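Local coordinates for uncharacterized protein (Helicobacter pylori, PDB 4O5J), which probably binds sialylated glycans of the host as an outer-membrane adhesin, through its N-terminal extracellular adhesion domain, at residues 65-70 with 359-364; 264-269 with 288-293; 59-64 with 271-276; 258-263 with 295-300. One frame throughout, in Å; residues are numbered along the deposited sequence.

Contact 1: residues 65-70 with 359-364; sequences NYLKSF and NRVDAA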
loop_
_atom_site.group_PDB
_atom_site.type_symbol
_atom_site.label_atom_id
_atom_site.label_comp_id
_atom_site.label_asym_id
_atom_site.label_seq_id
_atom_site.Cartn_x
_atom_site.Cartn_y
_atom_site.Cartn_z
ATOM N N ASN A 65 23.830 -0.515 -7.256
ATOM C CA ASN A 65 23.868 0.608 -6.351
ATOM C C ASN A 65 22.510 1.316 -6.183
ATOM O O ASN A 65 22.178 1.771 -5.089
ATOM C CB ASN A 65 24.943 1.600 -6.739
ATOM C CG ASN A 65 24.971 2.807 -5.800
ATOM O OD1 ASN A 65 24.392 3.851 -6.081
ATOM N ND2 ASN A 65 25.602 2.646 -4.653
ATOM N N TYR A 66 21.730 1.422 -7.259
ATOM C CA TYR A 66 20.395 1.973 -7.132
ATOM C C TYR A 66 19.498 1.060 -6.245
ATOM O O TYR A 66 18.821 1.529 -5.319
ATOM C CB TYR A 66 19.755 2.159 -8.524
ATOM C CG TYR A 66 18.275 2.353 -8.347
ATOM C CD1 TYR A 66 17.749 3.610 -7.954
ATOM C CD2 TYR A 66 17.384 1.267 -8.464
ATOM C CE1 TYR A 66 16.399 3.781 -7.743
ATOM C CE2 TYR A 66 16.021 1.438 -8.263
ATOM C CZ TYR A 66 15.536 2.678 -7.891
ATOM O OH TYR A 66 14.179 2.826 -7.679
ATOM N N LEU A 67 19.472 -0.237 -6.554
ATOM C CA LEU A 67 18.693 -1.200 -5.813
ATOM C C LEU A 67 18.995 -1.089 -4.317
ATOM O O LEU A 67 18.071 -0.904 -3.479
ATOM C CB LEU A 67 19.049 -2.582 -6.307
ATOM C CG LEU A 67 18.114 -3.342 -7.259
ATOM C CD1 LEU A 67 17.059 -2.498 -7.854
ATOM C CD2 LEU A 67 18.869 -4.087 -8.332
ATOM N N LYS A 68 20.281 -1.159 -3.981
ATOM C CA LYS A 68 20.731 -1.124 -2.574
ATOM C C LYS A 68 20.408 0.195 -1.944
ATOM O O LYS A 68 20.004 0.284 -0.771
ATOM C CB LYS A 68 22.242 -1.355 -2.443
ATOM C CG LYS A 68 22.640 -2.721 -2.860
ATOM C CD LYS A 68 24.161 -2.877 -2.854
ATOM C CE LYS A 68 24.624 -3.920 -1.823
ATOM N NZ LYS A 68 24.553 -3.353 -0.504
ATOM N N SER A 69 20.558 1.255 -2.715
ATOM C CA SER A 69 20.296 2.548 -2.142
ATOM C C SER A 69 18.780 2.695 -1.803
ATOM O O SER A 69 18.377 3.280 -0.771
ATOM C CB SER A 69 20.820 3.572 -3.109
ATOM O OG SER A 69 20.462 4.817 -2.631
ATOM N N PHE A 70 17.924 2.111 -2.635
ATOM C CA PHE A 70 16.489 2.196 -2.355
ATOM C C PHE A 70 16.207 1.381 -1.090
ATOM O O PHE A 70 15.484 1.832 -0.195
ATOM C CB PHE A 70 15.690 1.641 -3.516
ATOM C CG PHE A 70 14.219 1.511 -3.225
ATOM C CD1 PHE A 70 13.352 2.539 -3.568
ATOM C CD2 PHE A 70 13.714 0.381 -2.588
ATOM C CE1 PHE A 70 11.970 2.436 -3.286
ATOM C CE2 PHE A 70 12.370 0.263 -2.296
ATOM C CZ PHE A 70 11.484 1.291 -2.646
ATOM N N ASN A 359 9.835 3.608 -12.469
ATOM C CA ASN A 359 10.767 3.698 -13.618
ATOM C C ASN A 359 12.117 3.159 -13.277
ATOM O O ASN A 359 12.659 2.340 -13.995
ATOM C CB ASN A 359 10.953 5.103 -14.170
ATOM C CG ASN A 359 9.688 5.598 -14.768
ATOM O OD1 ASN A 359 8.799 4.807 -15.155
ATOM N ND2 ASN A 359 9.539 6.900 -14.793
ATOM N N ARG A 360 12.681 3.625 -12.185
ATOM C CA ARG A 360 14.074 3.285 -11.897
ATOM C C ARG A 360 14.242 1.800 -11.586
ATOM O O ARG A 360 15.192 1.206 -12.001
ATOM C CB ARG A 360 14.614 4.158 -10.783
ATOM C CG ARG A 360 15.053 5.473 -11.338
ATOM C CD ARG A 360 15.011 6.512 -10.273
ATOM N NE ARG A 360 15.249 7.793 -10.907
ATOM C CZ ARG A 360 14.304 8.577 -11.431
ATOM N NH1 ARG A 360 12.976 8.241 -11.378
ATOM N NH2 ARG A 360 14.710 9.712 -12.002
ATOM N N VAL A 361 13.290 1.193 -10.889
ATOM C CA VAL A 361 13.425 -0.223 -10.568
ATOM C C VAL A 361 13.238 -1.069 -11.826
ATOM O O VAL A 361 13.900 -2.109 -11.965
ATOM C CB VAL A 361 12.486 -0.684 -9.431
ATOM C CG1 VAL A 361 11.045 -0.865 -9.908
ATOM C CG2 VAL A 361 12.992 -1.996 -8.823
ATOM N N ASP A 362 12.383 -0.616 -12.761
ATOM C CA ASP A 362 12.225 -1.341 -14.025
ATOM C C ASP A 362 13.490 -1.441 -14.788
ATOM O O ASP A 362 13.786 -2.485 -15.345
ATOM C CB ASP A 362 11.174 -0.691 -14.919
ATOM C CG ASP A 362 9.736 -0.924 -14.356
ATOM O OD1 ASP A 362 9.513 -1.878 -13.580
ATOM O OD2 ASP A 362 8.820 -0.178 -14.702
ATOM N N ALA A 363 14.208 -0.334 -14.869
ATOM C CA ALA A 363 15.493 -0.295 -15.551
ATOM C C ALA A 363 16.519 -1.179 -14.790
ATOM O O ALA A 363 17.248 -1.953 -15.401
ATOM C CB ALA A 363 15.991 1.163 -15.701
ATOM N N ALA A 364 16.565 -1.084 -13.471
ATOM C CA ALA A 364 17.503 -1.944 -12.724
ATOM C C ALA A 364 17.150 -3.416 -12.892
ATOM O O ALA A 364 18.025 -4.229 -13.120
ATOM C CB ALA A 364 17.546 -1.602 -11.259
#
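The phenol ring of Tyr66 meets Arg360 and Ala364 of the facing helix. Ring atom CZ of Tyr66 lies 3.4 Å from CB of Arg360, and the hydroxyl OH of Tyr66 sits beside the backbone N of Val361 at 3.7 Å. The other rim of the ring reaches along the helix, with CD2 of Tyr66 4.0 Å from CB of Ala364. The ring reaches across because CG of Tyr66 is anti to its main-chain N (chi1 164°). The side chains of Tyr66 and Arg360 cross at about a right angle. CB of Arg360 does the touching. The guanidinium end leads off along its own helix, where NH1 of Arg360 hydrogen-bonds to Tyr356 O and the group makes a cation-pi contact with the Tyr356 ring.

The contact joins helix 57-76 to the long helix 343-396 in the helical body of the adhesion domain. The local axes come within 10.0 Å and run roughly antiparallel, at 135°.

Leu67 fills the next position. Its CD1 methyl packs 3.6 Å from CB of Ala364 and 4.2 Å from CG2 of Val361. The leucine tip thus packs on the alanine methyl. Helix 281-309 packs against both residues from the first segment: Tyr66 touches Gln294, and Leu67 touches Phe290. Gln294 NE2 also hydrogen-bonds to Leu67 O.

Contact 2: residues 264-269 with 288-293; sequences HTLSAS and YTFAQN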
loop_
_atom_site.group_PDB
_atom_site.type_symbol
_atom_site.label_atom_id
_atom_site.label_comp_id
_atom_site.label_asym_id
_atom_site.label_seq_id
_atom_site.Cartn_x
_atom_site.Cartn_y
_atom_site.Cartn_z
ATOM N N HIS A 264 16.166 -6.339 2.560
ATOM C CA HIS A 264 17.289 -5.731 3.237
ATOM C C HIS A 264 18.324 -6.804 3.586
ATOM O O HIS A 264 19.544 -6.589 3.495
ATOM C CB HIS A 264 16.825 -5.015 4.506
ATOM C CG HIS A 264 17.972 -4.439 5.282
ATOM N ND1 HIS A 264 18.419 -4.991 6.472
ATOM C CD2 HIS A 264 18.830 -3.368 4.980
ATOM C CE1 HIS A 264 19.476 -4.279 6.923
ATOM N NE2 HIS A 264 19.739 -3.280 6.006
ATOM N N THR A 265 17.839 -7.977 3.978
ATOM C CA THR A 265 18.699 -9.131 4.235
ATOM C C THR A 265 19.438 -9.549 2.979
ATOM O O THR A 265 20.654 -9.753 3.009
ATOM C CB THR A 265 17.902 -10.329 4.832
ATOM O OG1 THR A 265 17.324 -9.902 6.063
ATOM C CG2 THR A 265 18.823 -11.536 5.130
ATOM N N LEU A 266 18.705 -9.682 1.881
ATOM C CA LEU A 266 19.280 -10.106 0.621
ATOM C C LEU A 266 20.316 -9.083 0.158
ATOM O O LEU A 266 21.409 -9.458 -0.297
ATOM C CB LEU A 266 18.172 -10.268 -0.429
ATOM C CG LEU A 266 18.647 -10.791 -1.762
ATOM C CD1 LEU A 266 19.457 -12.114 -1.530
ATOM C CD2 LEU A 266 17.431 -11.008 -2.632
ATOM N N SER A 267 20.005 -7.805 0.324
ATOM C CA SER A 267 20.945 -6.767 -0.017
ATOM C C SER A 267 22.327 -6.976 0.626
ATOM O O SER A 267 23.351 -6.707 0.003
ATOM C CB SER A 267 20.412 -5.445 0.462
ATOM O OG SER A 267 21.265 -4.417 0.016
ATOM N N ALA A 268 22.348 -7.424 1.879
ATOM C CA ALA A 268 23.595 -7.562 2.631
ATOM C C ALA A 268 24.572 -8.527 1.948
ATOM O O ALA A 268 25.751 -8.325 2.061
ATOM C CB ALA A 268 23.342 -7.998 4.086
ATOM N N SER A 269 24.057 -9.552 1.256
ATOM C CA SER A 269 24.896 -10.508 0.534
ATOM C C SER A 269 25.283 -10.087 -0.880
ATOM O O SER A 269 25.804 -10.911 -1.607
ATOM C CB SER A 269 24.236 -11.895 0.509
ATOM O OG SER A 269 23.172 -11.948 -0.408
ATOM N N TYR A 288 18.996 -10.783 -9.336
ATOM C CA TYR A 288 17.728 -10.881 -10.041
ATOM C C TYR A 288 16.544 -10.963 -9.065
ATOM O O TYR A 288 15.562 -10.218 -9.160
ATOM C CB TYR A 288 17.763 -12.054 -10.983
ATOM C CG TYR A 288 16.593 -12.125 -11.930
ATOM C CD1 TYR A 288 15.900 -10.982 -12.305
ATOM C CD2 TYR A 288 16.219 -13.330 -12.505
ATOM C CE1 TYR A 288 14.813 -11.047 -13.175
ATOM C CE2 TYR A 288 15.158 -13.409 -13.371
ATOM C CZ TYR A 288 14.456 -12.264 -13.705
ATOM O OH TYR A 288 13.428 -12.364 -14.590
ATOM N N THR A 289 16.660 -11.846 -8.093
ATOM C CA THR A 289 15.682 -11.964 -7.045
ATOM C C THR A 289 15.538 -10.657 -6.312
ATOM O O THR A 289 14.430 -10.222 -6.030
ATOM C CB THR A 289 16.137 -13.021 -6.040
ATOM O OG1 THR A 289 16.315 -14.232 -6.748
ATOM C CG2 THR A 289 15.102 -13.238 -4.960
ATOM N N PHE A 290 16.661 -10.037 -5.999
ATOM C CA PHE A 290 16.665 -8.746 -5.323
ATOM C C PHE A 290 15.802 -7.736 -6.103
ATOM O O PHE A 290 14.885 -7.098 -5.562
ATOM C CB PHE A 290 18.107 -8.252 -5.240
ATOM C CG PHE A 290 18.293 -7.022 -4.401
ATOM C CD1 PHE A 290 17.465 -6.767 -3.318
ATOM C CD2 PHE A 290 19.317 -6.115 -4.689
ATOM C CE1 PHE A 290 17.642 -5.623 -2.536
ATOM C CE2 PHE A 290 19.496 -4.975 -3.899
ATOM C CZ PHE A 290 18.683 -4.736 -2.826
ATOM N N ALA A 291 16.065 -7.629 -7.392
ATOM C CA ALA A 291 15.357 -6.663 -8.273
ATOM C C ALA A 291 13.868 -7.007 -8.415
ATOM O O ALA A 291 13.021 -6.121 -8.245
ATOM C CB ALA A 291 16.067 -6.580 -9.634
ATOM N N GLN A 292 13.522 -8.270 -8.652
ATOM C CA GLN A 292 12.101 -8.647 -8.661
ATOM C C GLN A 292 11.425 -8.260 -7.394
ATOM O O GLN A 292 10.335 -7.639 -7.419
ATOM C CB GLN A 292 11.944 -10.132 -8.854
ATOM C CG GLN A 292 12.339 -10.564 -10.236
ATOM C CD GLN A 292 12.375 -12.075 -10.363
ATOM O OE1 GLN A 292 11.368 -12.716 -10.624
ATOM N NE2 GLN A 292 13.535 -12.643 -10.189
ATOM N N ASN A 293 12.055 -8.577 -6.259
ATOM C CA ASN A 293 11.410 -8.301 -4.944
ATOM C C ASN A 293 11.170 -6.823 -4.760
ATOM O O ASN A 293 10.108 -6.426 -4.263
ATOM C CB ASN A 293 12.246 -8.814 -3.742
ATOM C CG ASN A 293 12.247 -10.312 -3.645
ATOM O OD1 ASN A 293 11.359 -10.983 -4.152
ATOM N ND2 ASN A 293 13.239 -10.840 -2.994
#
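Thr289 gives the first touch on the second segment, where its CG2 methyl lies 4.0 Å from CD2 of Leu266. That methyl is anti to the main-chain N, while OG1 turns back along its own helix and hydrogen-bonds to Lys285 O.

Phe290 comes next and carries most of the contact. CD2 of Leu266 sits 3.6 Å from the backbone N of Phe290 and 3.9 Å from its CB, so the leucine branch rests on the base of the phenylalanine. The same methyl also nears the ring obliquely. The far end of the ring reaches past this leucine to Ser267, with CZ of Phe290 3.8 Å from CB of Ser267. CA of Ser267 lies over one face of the ring, offset toward the rim.

These residues belong to a pair of consecutive helices, 241-268 and 281-309, that form an antiparallel helical hairpin in the adhesion domain. The local axes are 10.0 Å apart and run at 153°. Leu266 lies almost level with Phe290, their CA atoms 6.6 Å apart.

Asn293, one turn after Phe290, adds a lighter touch. Its ND2 lies 4.2 Å from CD2 of Leu266, and it makes a weak hydrogen bond to Asn263 OD1.

On the first segment, the carbonyl O of Leu266 accepts two bonds from Ser269, one from its N and one from its OG. The hydroxyl bond, 3.1 Å from OG of Ser269 to O of Leu266, uses a lone pair in the carbonyl plane. Lys68 and Thr71 of helix 57-76 touch the Phe290 side chain.

Contact 3: residues 59-64 with 271-276; sequences LVNSSL and QAQATG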
loop_
_atom_site.group_PDB
_atom_site.type_symbol
_atom_site.label_atom_id
_atom_site.label_comp_id
_atom_site.label_asym_id
_atom_site.label_seq_id
_atom_site.Cartn_x
_atom_site.Cartn_y
_atom_site.Cartn_z
ATOM N N LEU A 59 27.513 -0.707 -15.699
ATOM C CA LEU A 59 26.049 -0.663 -15.714
ATOM C C LEU A 59 25.514 -1.618 -14.676
ATOM O O LEU A 59 24.565 -1.307 -13.990
ATOM C CB LEU A 59 25.526 -1.046 -17.072
ATOM C CG LEU A 59 24.022 -1.164 -17.224
ATOM C CD1 LEU A 59 23.213 0.115 -16.902
ATOM C CD2 LEU A 59 23.718 -1.644 -18.631
ATOM N N VAL A 60 26.134 -2.787 -14.549
ATOM C CA VAL A 60 25.687 -3.738 -13.532
ATOM C C VAL A 60 25.835 -3.148 -12.132
ATOM O O VAL A 60 24.886 -3.129 -11.357
ATOM C CB VAL A 60 26.433 -5.062 -13.640
ATOM C CG1 VAL A 60 26.088 -6.001 -12.474
ATOM C CG2 VAL A 60 26.092 -5.691 -14.975
ATOM N N ASN A 61 26.994 -2.612 -11.822
ATOM C CA ASN A 61 27.210 -1.986 -10.502
ATOM C C ASN A 61 26.338 -0.769 -10.266
ATOM O O ASN A 61 25.839 -0.524 -9.153
ATOM C CB ASN A 61 28.685 -1.629 -10.344
ATOM C CG ASN A 61 29.544 -2.854 -10.198
ATOM O OD1 ASN A 61 29.032 -3.944 -9.875
ATOM N ND2 ASN A 61 30.851 -2.704 -10.434
ATOM N N SER A 62 26.127 -0.011 -11.332
ATOM C CA SER A 62 25.289 1.167 -11.253
ATOM C C SER A 62 23.872 0.779 -10.838
ATOM O O SER A 62 23.265 1.427 -9.986
ATOM C CB SER A 62 25.247 1.802 -12.615
ATOM O OG SER A 62 24.700 3.048 -12.488
ATOM N N SER A 63 23.363 -0.292 -11.450
ATOM C CA SER A 63 22.020 -0.795 -11.162
ATOM C C SER A 63 21.950 -1.364 -9.752
ATOM O O SER A 63 20.963 -1.137 -9.026
ATOM C CB SER A 63 21.627 -1.888 -12.151
ATOM O OG SER A 63 21.755 -1.415 -13.490
ATOM N N LEU A 64 22.984 -2.098 -9.357
ATOM C CA LEU A 64 23.021 -2.671 -7.999
ATOM C C LEU A 64 23.027 -1.541 -6.990
ATOM O O LEU A 64 22.290 -1.572 -6.005
ATOM C CB LEU A 64 24.264 -3.541 -7.812
ATOM C CG LEU A 64 24.396 -4.173 -6.425
ATOM C CD1 LEU A 64 23.192 -5.051 -6.088
ATOM C CD2 LEU A 64 25.676 -4.981 -6.314
ATOM N N GLN A 271 27.353 -7.240 -3.410
ATOM C CA GLN A 271 28.314 -6.140 -3.389
ATOM C C GLN A 271 28.768 -5.791 -4.800
ATOM O O GLN A 271 28.644 -6.624 -5.717
ATOM C CB GLN A 271 29.481 -6.542 -2.510
ATOM C CG GLN A 271 30.623 -5.560 -2.530
ATOM C CD GLN A 271 31.767 -6.022 -1.686
ATOM O OE1 GLN A 271 31.591 -6.208 -0.479
ATOM N NE2 GLN A 271 32.955 -6.229 -2.308
ATOM N N ALA A 272 29.268 -4.565 -4.989
ATOM C CA ALA A 272 29.706 -4.110 -6.320
ATOM C C ALA A 272 30.737 -5.082 -6.914
ATOM O O ALA A 272 31.631 -5.524 -6.205
ATOM C CB ALA A 272 30.255 -2.690 -6.253
ATOM N N GLN A 273 30.598 -5.456 -8.190
ATOM C CA GLN A 273 31.468 -6.510 -8.796
ATOM C C GLN A 273 32.787 -6.000 -9.346
ATOM O O GLN A 273 32.825 -4.875 -9.865
ATOM C CB GLN A 273 30.716 -7.263 -9.893
ATOM C CG GLN A 273 29.560 -8.038 -9.322
ATOM C CD GLN A 273 30.072 -9.029 -8.318
ATOM O OE1 GLN A 273 30.636 -10.064 -8.701
ATOM N NE2 GLN A 273 29.938 -8.708 -7.024
ATOM N N ALA A 274 33.855 -6.817 -9.245
ATOM C CA ALA A 274 35.100 -6.523 -9.950
ATOM C C ALA A 274 34.915 -6.860 -11.403
ATOM O O ALA A 274 34.175 -7.785 -11.732
ATOM C CB ALA A 274 36.209 -7.369 -9.426
ATOM N N THR A 275 35.597 -6.139 -12.276
ATOM C CA THR A 275 35.531 -6.424 -13.722
ATOM C C THR A 275 35.772 -7.899 -14.119
ATOM O O THR A 275 36.913 -8.383 -14.119
ATOM C CB THR A 275 36.530 -5.560 -14.485
ATOM O OG1 THR A 275 36.312 -4.203 -14.111
ATOM C CG2 THR A 275 36.372 -5.722 -16.043
ATOM N N GLY A 276 34.687 -8.590 -14.481
ATOM C CA GLY A 276 34.739 -9.983 -14.954
ATOM C C GLY A 276 34.117 -10.931 -13.917
ATOM O O GLY A 276 33.875 -12.104 -14.215
#
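Asn61 and Gln273 are joined by two hydrogen bonds, through the side-chain amide of one and the main chain of the other. The backbone N of Gln273 donates to OD1 of Asn61 over 2.8 Å, with an N-H...O angle of 164°. This donor is tilted 34° from the plane of the acceptor carbonyl. In return, ND2 of Asn61 donates to O of Gln273 over 3.0 Å. That bond is nearly straight and meets a lone pair in the carbonyl plane, and it also lies close to the amide plane of Asn61. Together they fix the rotation of the asparagine amide and hold an extended loop against the helix by its backbone.

Gln273 is braced from within its own segment. Its chain bends at chi2 (-60°), which brings NE2 back to O of Gln271 at 2.8 Å. That carbonyl also meets Leu64, whose CD2 methyl lies 3.4 Å from O of Gln271. CB of Ala272 rests beside the amide of Asn61, 4.0 Å from CG of Asn61.

The contact is at the surface, where the loop between helices 241-268 and 281-309 runs alongside helix 57-76. Phe283 of helix 281-309 touches Val60, Leu64 and Gln273. Val367 and Val371 of helix 343-396 reach Val60, so this part of helix 57-76 packs on the loop and on both of those helices.

Contact 4: residues 258-263 with 295-300; sequences TLSQSN and KQVISY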
loop_
_atom_site.group_PDB
_atom_site.type_symbol
_atom_site.label_atom_id
_atom_site.label_comp_id
_atom_site.label_asym_id
_atom_site.label_seq_id
_atom_site.Cartn_x
_atom_site.Cartn_y
_atom_site.Cartn_z
ATOM N N THR A 258 7.123 -7.237 5.283
ATOM C CA THR A 258 7.901 -8.462 5.299
ATOM C C THR A 258 8.850 -8.506 4.119
ATOM O O THR A 258 10.012 -8.896 4.246
ATOM C CB THR A 258 6.981 -9.665 5.177
ATOM O OG1 THR A 258 6.083 -9.633 6.269
ATOM C CG2 THR A 258 7.787 -11.011 5.207
ATOM N N LEU A 259 8.354 -8.146 2.947
ATOM C CA LEU A 259 9.200 -8.243 1.751
ATOM C C LEU A 259 10.330 -7.188 1.843
ATOM O O LEU A 259 11.456 -7.468 1.457
ATOM C CB LEU A 259 8.343 -8.044 0.476
ATOM C CG LEU A 259 8.990 -8.339 -0.838
ATOM C CD1 LEU A 259 9.728 -9.671 -0.830
ATOM C CD2 LEU A 259 7.938 -8.308 -1.944
ATOM N N SER A 260 10.042 -5.986 2.368
ATOM C CA SER A 260 11.093 -5.012 2.541
ATOM C C SER A 260 12.179 -5.565 3.492
ATOM O O SER A 260 13.383 -5.394 3.238
ATOM C CB SER A 260 10.548 -3.756 3.098
ATOM O OG SER A 260 9.508 -3.250 2.250
ATOM N N GLN A 261 11.781 -6.256 4.553
ATOM C CA GLN A 261 12.769 -6.802 5.512
ATOM C C GLN A 261 13.555 -7.935 4.879
ATOM O O GLN A 261 14.776 -7.940 4.995
ATOM C CB GLN A 261 12.078 -7.205 6.777
ATOM C CG GLN A 261 11.376 -5.968 7.375
ATOM C CD GLN A 261 10.413 -6.331 8.503
ATOM O OE1 GLN A 261 9.908 -7.455 8.558
ATOM N NE2 GLN A 261 10.144 -5.377 9.406
ATOM N N SER A 262 12.902 -8.846 4.125
ATOM C CA SER A 262 13.654 -9.933 3.418
ATOM C C SER A 262 14.642 -9.304 2.493
ATOM O O SER A 262 15.755 -9.761 2.369
ATOM C CB SER A 262 12.788 -10.839 2.576
ATOM O OG SER A 262 11.799 -11.385 3.402
ATOM N N ASN A 263 14.254 -8.227 1.861
ATOM C CA ASN A 263 15.128 -7.673 0.830
ATOM C C ASN A 263 16.338 -6.946 1.394
ATOM O O ASN A 263 17.419 -6.930 0.774
ATOM C CB ASN A 263 14.347 -6.735 -0.074
ATOM C CG ASN A 263 14.502 -7.079 -1.528
ATOM O OD1 ASN A 263 14.892 -8.184 -1.880
ATOM N ND2 ASN A 263 14.136 -6.140 -2.393
ATOM N N LYS A 295 10.762 -4.625 -7.083
ATOM C CA LYS A 295 9.652 -4.211 -7.951
ATOM C C LYS A 295 8.306 -4.596 -7.291
ATOM O O LYS A 295 7.344 -3.799 -7.286
ATOM C CB LYS A 295 9.775 -4.813 -9.346
ATOM C CG LYS A 295 8.712 -4.229 -10.308
ATOM C CD LYS A 295 8.638 -5.071 -11.574
ATOM C CE LYS A 295 7.993 -4.405 -12.806
ATOM N NZ LYS A 295 6.960 -3.421 -12.437
ATOM N N GLN A 296 8.240 -5.782 -6.668
ATOM C CA GLN A 296 7.008 -6.210 -6.004
ATOM C C GLN A 296 6.679 -5.265 -4.843
ATOM O O GLN A 296 5.506 -5.000 -4.548
ATOM C CB GLN A 296 7.140 -7.654 -5.508
ATOM C CG GLN A 296 5.908 -8.094 -4.796
ATOM C CD GLN A 296 4.667 -7.988 -5.692
ATOM O OE1 GLN A 296 4.582 -8.714 -6.657
ATOM N NE2 GLN A 296 3.715 -7.113 -5.370
ATOM N N VAL A 297 7.712 -4.741 -4.188
ATOM C CA VAL A 297 7.481 -3.787 -3.079
ATOM C C VAL A 297 6.788 -2.529 -3.619
ATOM O O VAL A 297 5.799 -2.099 -3.052
ATOM C CB VAL A 297 8.790 -3.406 -2.342
ATOM C CG1 VAL A 297 8.549 -2.201 -1.432
ATOM C CG2 VAL A 297 9.324 -4.608 -1.562
ATOM N N ILE A 298 7.333 -1.957 -4.706
ATOM C CA ILE A 298 6.758 -0.808 -5.371
ATOM C C ILE A 298 5.343 -1.124 -5.838
ATOM O O ILE A 298 4.439 -0.304 -5.743
ATOM C CB ILE A 298 7.599 -0.380 -6.585
ATOM C CG1 ILE A 298 9.013 0.055 -6.161
ATOM C CG2 ILE A 298 6.893 0.722 -7.338
ATOM C CD1 ILE A 298 8.995 1.147 -5.150
ATOM N N SER A 299 5.152 -2.330 -6.326
ATOM C CA SER A 299 3.892 -2.717 -6.845
ATOM C C SER A 299 2.844 -2.798 -5.698
ATOM O O SER A 299 1.665 -2.418 -5.897
ATOM C CB SER A 299 4.082 -4.023 -7.590
ATOM O OG SER A 299 2.820 -4.496 -7.796
ATOM N N TYR A 300 3.260 -3.277 -4.512
ATOM C CA TYR A 300 2.350 -3.274 -3.362
ATOM C C TYR A 300 1.978 -1.850 -2.998
ATOM O O TYR A 300 0.830 -1.577 -2.627
ATOM C CB TYR A 300 2.981 -3.921 -2.137
ATOM C CG TYR A 300 2.960 -5.445 -2.154
ATOM C CD1 TYR A 300 1.834 -6.151 -2.604
ATOM C CD2 TYR A 300 4.050 -6.174 -1.698
ATOM C CE1 TYR A 300 1.822 -7.531 -2.604
ATOM C CE2 TYR A 300 4.048 -7.556 -1.692
ATOM C CZ TYR A 300 2.950 -8.227 -2.130
ATOM O OH TYR A 300 3.020 -9.600 -2.108
#
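Helices 241-268 and 281-309 form an antiparallel hairpin in the adhesion domain, and this contact lies well along its arms. The local axes approach to 9.8 Å at an angle of 158°. Ser260 and Val297 are level with each other across the gap.

Leu259 reaches over to three residues. Its CD2 methyl touches CG of Gln296 at 3.5 Å, and the two side chains cross at about a right angle. The same methyl lies 4.0 Å from CE2 of Tyr300, approaching that ring obliquely. CG of Leu259 packs 3.8 Å from CG2 of Val297. CG of Leu259 is anti to the backbone N (chi1 -170°), which carries CD2 out toward the facing helix.

Val297 CG2 packs on Leu259, and CG1 of Val297 lies 3.9 Å from OG of Ser260. That hydroxyl hydrogen-bonds to Ala256 O one turn back on its own helix, which provides for its polar end in this buried spot.

Gln296 bends at chi2 (58°) and folds its amide over the Tyr300 ring. NE2 of Gln296 stands 3.3 Å above the plane of that ring, over its centre.

Ile83 of helix 82-101 touches both Ser260 and Val297. Asn74 of helix 57-76 also touches Val297, while helix 343-396 meets Lys295 and Ile298 of helix 281-309.

In the fold
Contacts 2 and 4 lie on the same two helices, 241-268 and 281-309, with centres about 10 Å apart. They meet at Asn263, whose OD1 is 3.3 Å from CB of Asn293. Contacts 1 and 3 share helix 57-76, their centres about 13 Å apart. Contact 1 joins contact 2 by packing, with CB of Leu67 3.4 Å from CE2 of Phe290. It joins contact 4 by a salt bridge, OD1 of Asp362 to NZ of Lys295 at 3.2 Å. Contacts 3 and 4 do not touch; their centres are about 22 Å apart. In sequence, contact 2 is nested within contact 4, and contact 4 within contact 1.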